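Local coordinates for dihydropyrimidinase (Dictyostelium discoideum, PDB 2FTW), which catalyses the reversible, zinc-dependent hydrolytic ring opening of dihydropyrimidines, the second step of reductive pyrimidine degradation, at residues F178-V190 and P466-D478. Numbering follows the deposited sequence. Where two conformers were deposited one is given.
Sequences FKRCKELGAIAQV and PFGPVFDGIEQRD
Gly185 and Phe467 meet through both backbone and ring, where the C-terminal tail crosses the end of barrel helix 171-184. Gly185 O accepts a hydrogen bond from Phe467 N at 3.0 Å, nearly straight at 169° and on a lone pair in the carbonyl plane. The same oxygen takes a second from a water that itself accepts one from Gly468 N, so one carbonyl serves two successive amides of the tail, Phe467 directly and Gly468 through the water. On the helix side, the Schellman turn ties Ala186 N to Cys181 O and Gly185 N to Lys182 O. Two phenylalanines cover this turn: Gly185 CA lies 3.4 Å from the centroid of the Phe467 ring, almost on its normal, and 4.0 Å from that of Phe471, a CH-pi contact with each. Phe471 also brings CZ to 3.4 Å from Ala186 O, which lies at the ring edge. Farther along, in one of its two conformers, extended Lys182, CG anti to the backbone N (chi1 -177°), carries NZ to Asp478 OD1 at 3.0 Å, above the carboxylate plane; NZ also donates to Val239 O. Direct and water-mediated hydrogen bonds to one carbonyl, with two rings over the glycine, thus hold the tail; in that conformer the salt bridge links helices 474-481 and 171-184.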
loop_
_atom_site.group_PDB
_atom_site.type_symbol
_atom_site.label_atom_id
_atom_site.label_comp_id
_atom_site.label_asym_id
_atom_site.label_seq_id
_atom_site.Cartn_x
_atom_site.Cartn_y
_atom_site.Cartn_z
ATOM N N PHE A 178 -12.987 -9.116 25.189
ATOM C CA PHE A 178 -11.562 -8.882 25.002
ATOM C C PHE A 178 -10.903 -8.310 26.265
ATOM O O PHE A 178 -9.757 -8.627 26.565
ATOM C CB PHE A 178 -11.313 -7.907 23.834
ATOM C CG PHE A 178 -11.546 -8.483 22.447
ATOM C CD1 PHE A 178 -11.850 -9.829 22.233
ATOM C CD2 PHE A 178 -11.406 -7.649 21.329
ATOM C CE1 PHE A 178 -12.055 -10.314 20.919
ATOM C CE2 PHE A 178 -11.604 -8.115 20.043
ATOM C CZ PHE A 178 -11.917 -9.459 19.830
ATOM N N LYS A 179 -11.609 -7.442 26.986
ATOM C CA LYS A 179 -11.095 -6.923 28.269
ATOM C C LYS A 179 -10.945 -8.046 29.273
ATOM O O LYS A 179 -10.027 -8.049 30.063
ATOM C CB LYS A 179 -12.024 -5.879 28.864
ATOM C CG LYS A 179 -12.014 -4.572 28.152
ATOM C CD LYS A 179 -13.138 -3.700 28.658
ATOM C CE LYS A 179 -12.772 -2.985 29.943
ATOM N NZ LYS A 179 -13.970 -2.246 30.439
ATOM N N ARG A 180 -11.864 -9.001 29.231
ATOM C CA ARG A 180 -11.850 -10.139 30.145
ATOM C C ARG A 180 -10.709 -11.067 29.776
ATOM O O ARG A 180 -9.964 -11.544 30.639
ATOM C CB ARG A 180 -13.199 -10.865 30.099
ATOM C CG ARG A 180 -13.369 -11.985 31.114
ATOM C CD ARG A 180 -13.064 -11.524 32.541
ATOM N NE ARG A 180 -13.418 -12.572 33.491
ATOM C CZ ARG A 180 -13.064 -12.591 34.771
ATOM N NH1 ARG A 180 -12.326 -11.612 35.283
ATOM N NH2 ARG A 180 -13.439 -13.605 35.542
ATOM N N CYS A 181 -10.545 -11.295 28.483
ATOM C CA CYS A 181 -9.380 -12.027 27.993
ATOM C C CYS A 181 -8.076 -11.385 28.458
ATOM O O CYS A 181 -7.161 -12.084 28.937
ATOM C CB CYS A 181 -9.405 -12.116 26.472
ATOM S SG CYS A 181 -10.506 -13.421 25.856
ATOM N N LYS A 182 -7.989 -10.064 28.303
ATOM C CA LYS A 182 -6.806 -9.317 28.717
ATOM C C LYS A 182 -6.499 -9.584 30.192
ATOM O O LYS A 182 -5.378 -9.903 30.551
ATOM C CB LYS A 182 -7.013 -7.813 28.468
ATOM C CG LYS A 182 -5.818 -6.936 28.792
ATOM C CD LYS A 182 -6.043 -5.506 28.317
ATOM C CE LYS A 182 -4.876 -4.595 28.683
ATOM N NZ LYS A 182 -5.101 -3.190 28.234
ATOM N N GLU A 183 -7.522 -9.444 31.024
ATOM C CA GLU A 183 -7.434 -9.588 32.475
ATOM C C GLU A 183 -6.961 -10.994 32.888
ATOM O O GLU A 183 -6.197 -11.158 33.851
ATOM C CB GLU A 183 -8.826 -9.272 33.039
ATOM C CG GLU A 183 -8.990 -9.317 34.543
ATOM C CD GLU A 183 -10.353 -8.766 35.007
ATOM O OE1 GLU A 183 -11.348 -8.862 34.257
ATOM O OE2 GLU A 183 -10.427 -8.237 36.141
ATOM N N LEU A 184 -7.389 -11.999 32.135
ATOM C CA LEU A 184 -7.065 -13.386 32.458
ATOM C C LEU A 184 -5.817 -13.898 31.754
ATOM O O LEU A 184 -5.389 -15.029 31.997
ATOM C CB LEU A 184 -8.259 -14.299 32.133
ATOM C CG LEU A 184 -9.574 -14.003 32.852
ATOM C CD1 LEU A 184 -10.683 -14.849 32.232
ATOM C CD2 LEU A 184 -9.470 -14.252 34.339
ATOM N N GLY A 185 -5.221 -13.083 30.899
ATOM C CA GLY A 185 -4.062 -13.519 30.142
ATOM C C GLY A 185 -4.378 -14.570 29.085
ATOM O O GLY A 185 -3.563 -15.469 28.815
ATOM N N ALA A 186 -5.555 -14.471 28.479
ATOM C CA ALA A 186 -5.927 -15.378 27.388
ATOM C C ALA A 186 -5.870 -14.642 26.050
ATOM O O ALA A 186 -6.154 -13.443 25.984
ATOM C CB ALA A 186 -7.334 -15.959 27.627
ATOM N N ILE A 187 -5.491 -15.354 24.992
ATOM C CA ILE A 187 -5.649 -14.831 23.643
ATOM C C ILE A 187 -7.129 -14.864 23.230
ATOM O O ILE A 187 -7.895 -15.774 23.596
ATOM C CB ILE A 187 -4.756 -15.556 22.588
ATOM C CG1 ILE A 187 -4.750 -14.772 21.264
ATOM C CG2 ILE A 187 -5.223 -16.988 22.353
ATOM C CD1 ILE A 187 -3.478 -14.971 20.422
ATOM N N ALA A 188 -7.517 -13.836 22.482
ATOM C CA ALA A 188 -8.872 -13.680 21.980
ATOM C C ALA A 188 -8.927 -14.078 20.505
ATOM O O ALA A 188 -8.354 -13.390 19.631
ATOM C CB ALA A 188 -9.310 -12.245 22.143
ATOM N N GLN A 189 -9.601 -15.192 20.228
ATOM C CA GLN A 189 -9.829 -15.646 18.849
ATOM C C GLN A 189 -11.126 -15.087 18.251
ATOM O O GLN A 189 -12.106 -14.890 18.954
ATOM C CB GLN A 189 -9.877 -17.171 18.806
ATOM C CG GLN A 189 -8.583 -17.855 19.171
ATOM C CD GLN A 189 -8.771 -19.345 19.374
ATOM O OE1 GLN A 189 -9.539 -19.777 20.245
ATOM N NE2 GLN A 189 -8.094 -20.133 18.574
ATOM N N VAL A 190 -11.149 -14.885 16.942
ATOM C CA VAL A 190 -12.312 -14.287 16.289
ATOM C C VAL A 190 -12.663 -14.999 14.964
ATOM O O VAL A 190 -11.800 -15.140 14.087
ATOM C CB VAL A 190 -12.070 -12.762 16.051
ATOM C CG1 VAL A 190 -13.324 -12.079 15.551
ATOM C CG2 VAL A 190 -11.597 -12.072 17.331
ATOM N N PRO A 466 -1.799 -19.211 31.276
ATOM C CA PRO A 466 -2.037 -17.872 30.770
ATOM C C PRO A 466 -0.757 -17.040 30.750
ATOM O O PRO A 466 0.272 -17.467 31.280
ATOM C CB PRO A 466 -3.032 -17.290 31.782
ATOM C CG PRO A 466 -2.723 -17.987 33.044
ATOM C CD PRO A 466 -2.309 -19.376 32.649
ATOM N N PHE A 467 -0.868 -15.850 30.166
ATOM C CA PHE A 467 0.218 -14.872 30.051
ATOM C C PHE A 467 1.481 -15.403 29.361
ATOM O O PHE A 467 2.600 -15.177 29.803
ATOM C CB PHE A 467 0.506 -14.220 31.395
ATOM C CG PHE A 467 -0.624 -13.376 31.888
ATOM C CD1 PHE A 467 -0.847 -12.113 31.337
ATOM C CD2 PHE A 467 -1.480 -13.838 32.875
ATOM C CE1 PHE A 467 -1.886 -11.330 31.770
ATOM C CE2 PHE A 467 -2.529 -13.055 33.322
ATOM C CZ PHE A 467 -2.741 -11.799 32.762
ATOM N N GLY A 468 1.267 -16.099 28.250
ATOM C CA GLY A 468 2.339 -16.574 27.413
ATOM C C GLY A 468 2.909 -15.495 26.517
ATOM O O GLY A 468 2.557 -14.308 26.627
ATOM N N PRO A 469 3.814 -15.900 25.613
ATOM C CA PRO A 469 4.481 -15.029 24.653
ATOM C C PRO A 469 3.602 -13.963 23.991
ATOM O O PRO A 469 4.084 -12.873 23.713
ATOM C CB PRO A 469 4.983 -16.013 23.605
ATOM C CG PRO A 469 5.305 -17.238 24.392
ATOM C CD PRO A 469 4.275 -17.297 25.484
ATOM N N VAL A 470 2.331 -14.268 23.748
ATOM C CA VAL A 470 1.448 -13.321 23.075
ATOM C C VAL A 470 1.197 -12.062 23.935
ATOM O O VAL A 470 0.737 -11.057 23.430
ATOM C CB VAL A 470 0.115 -13.964 22.602
ATOM C CG1 VAL A 470 0.367 -15.161 21.689
ATOM C CG2 VAL A 470 -0.763 -14.344 23.756
ATOM N N PHE A 471 1.546 -12.139 25.216
ATOM C CA PHE A 471 1.440 -11.029 26.155
ATOM C C PHE A 471 2.756 -10.330 26.445
ATOM O O PHE A 471 2.782 -9.401 27.245
ATOM C CB PHE A 471 0.789 -11.512 27.461
ATOM C CG PHE A 471 -0.698 -11.598 27.374
ATOM C CD1 PHE A 471 -1.304 -12.723 26.849
ATOM C CD2 PHE A 471 -1.491 -10.520 27.763
ATOM C CE1 PHE A 471 -2.683 -12.792 26.731
ATOM C CE2 PHE A 471 -2.876 -10.571 27.658
ATOM C CZ PHE A 471 -3.476 -11.709 27.137
ATOM N N ASP A 472 3.840 -10.735 25.782
ATOM C CA ASP A 472 5.131 -10.054 25.960
ATOM C C ASP A 472 5.016 -8.651 25.356
ATOM O O ASP A 472 4.486 -8.490 24.257
ATOM C CB ASP A 472 6.290 -10.810 25.283
ATOM C CG ASP A 472 6.575 -12.191 25.908
ATOM O OD1 ASP A 472 6.045 -12.526 26.990
ATOM O OD2 ASP A 472 7.338 -12.957 25.283
ATOM N N GLY A 473 5.474 -7.638 26.091
ATOM C CA GLY A 473 5.397 -6.246 25.639
ATOM C C GLY A 473 4.162 -5.457 26.052
ATOM O O GLY A 473 4.174 -4.223 26.044
ATOM N N ILE A 474 3.091 -6.149 26.415
ATOM C CA ILE A 474 1.805 -5.499 26.651
ATOM C C ILE A 474 1.768 -4.663 27.935
ATOM O O ILE A 474 1.142 -3.607 27.970
ATOM C CB ILE A 474 0.690 -6.537 26.635
ATOM C CG1 ILE A 474 0.546 -7.036 25.201
ATOM C CG2 ILE A 474 -0.622 -5.949 27.127
ATOM C CD1 ILE A 474 -0.490 -8.051 25.045
ATOM N N GLU A 475 2.433 -5.125 28.986
ATOM C CA GLU A 475 2.531 -4.320 30.190
ATOM C C GLU A 475 3.183 -2.957 29.854
ATOM O O GLU A 475 2.682 -1.912 30.267
ATOM C CB GLU A 475 3.303 -5.069 31.265
ATOM N N GLN A 476 4.253 -2.968 29.056
ATOM C CA GLN A 476 4.919 -1.734 28.653
ATOM C C GLN A 476 4.045 -0.881 27.733
ATOM O O GLN A 476 3.990 0.344 27.883
ATOM C CB GLN A 476 6.264 -2.028 27.975
ATOM C CG GLN A 476 7.117 -0.788 27.713
ATOM C CD GLN A 476 7.584 -0.087 28.991
ATOM O OE1 GLN A 476 7.796 -0.723 30.017
ATOM N NE2 GLN A 476 7.771 1.231 28.914
ATOM N N ARG A 477 3.362 -1.528 26.786
ATOM C CA ARG A 477 2.404 -0.826 25.938
ATOM C C ARG A 477 1.335 -0.117 26.767
ATOM O O ARG A 477 1.035 1.039 26.490
ATOM C CB ARG A 477 1.752 -1.771 24.922
ATOM C CG ARG A 477 2.632 -2.033 23.730
ATOM C CD ARG A 477 2.006 -2.986 22.733
ATOM N NE ARG A 477 2.956 -3.242 21.662
ATOM C CZ ARG A 477 2.701 -3.942 20.564
ATOM N NH1 ARG A 477 1.506 -4.470 20.364
ATOM N NH2 ARG A 477 3.658 -4.101 19.653
ATOM N N ASP A 478 0.773 -0.805 27.769
ATOM C CA ASP A 478 -0.246 -0.201 28.647
ATOM C C ASP A 478 0.312 1.052 29.337
ATOM O O ASP A 478 -0.367 2.088 29.426
ATOM C CB ASP A 478 -0.755 -1.196 29.712
ATOM C CG ASP A 478 -1.650 -2.308 29.131
ATOM O OD1 ASP A 478 -2.355 -2.080 28.115
ATOM O OD2 ASP A 478 -1.655 -3.419 29.704
HETATM O O HOH W 1 -1.556 -16.629 26.749
#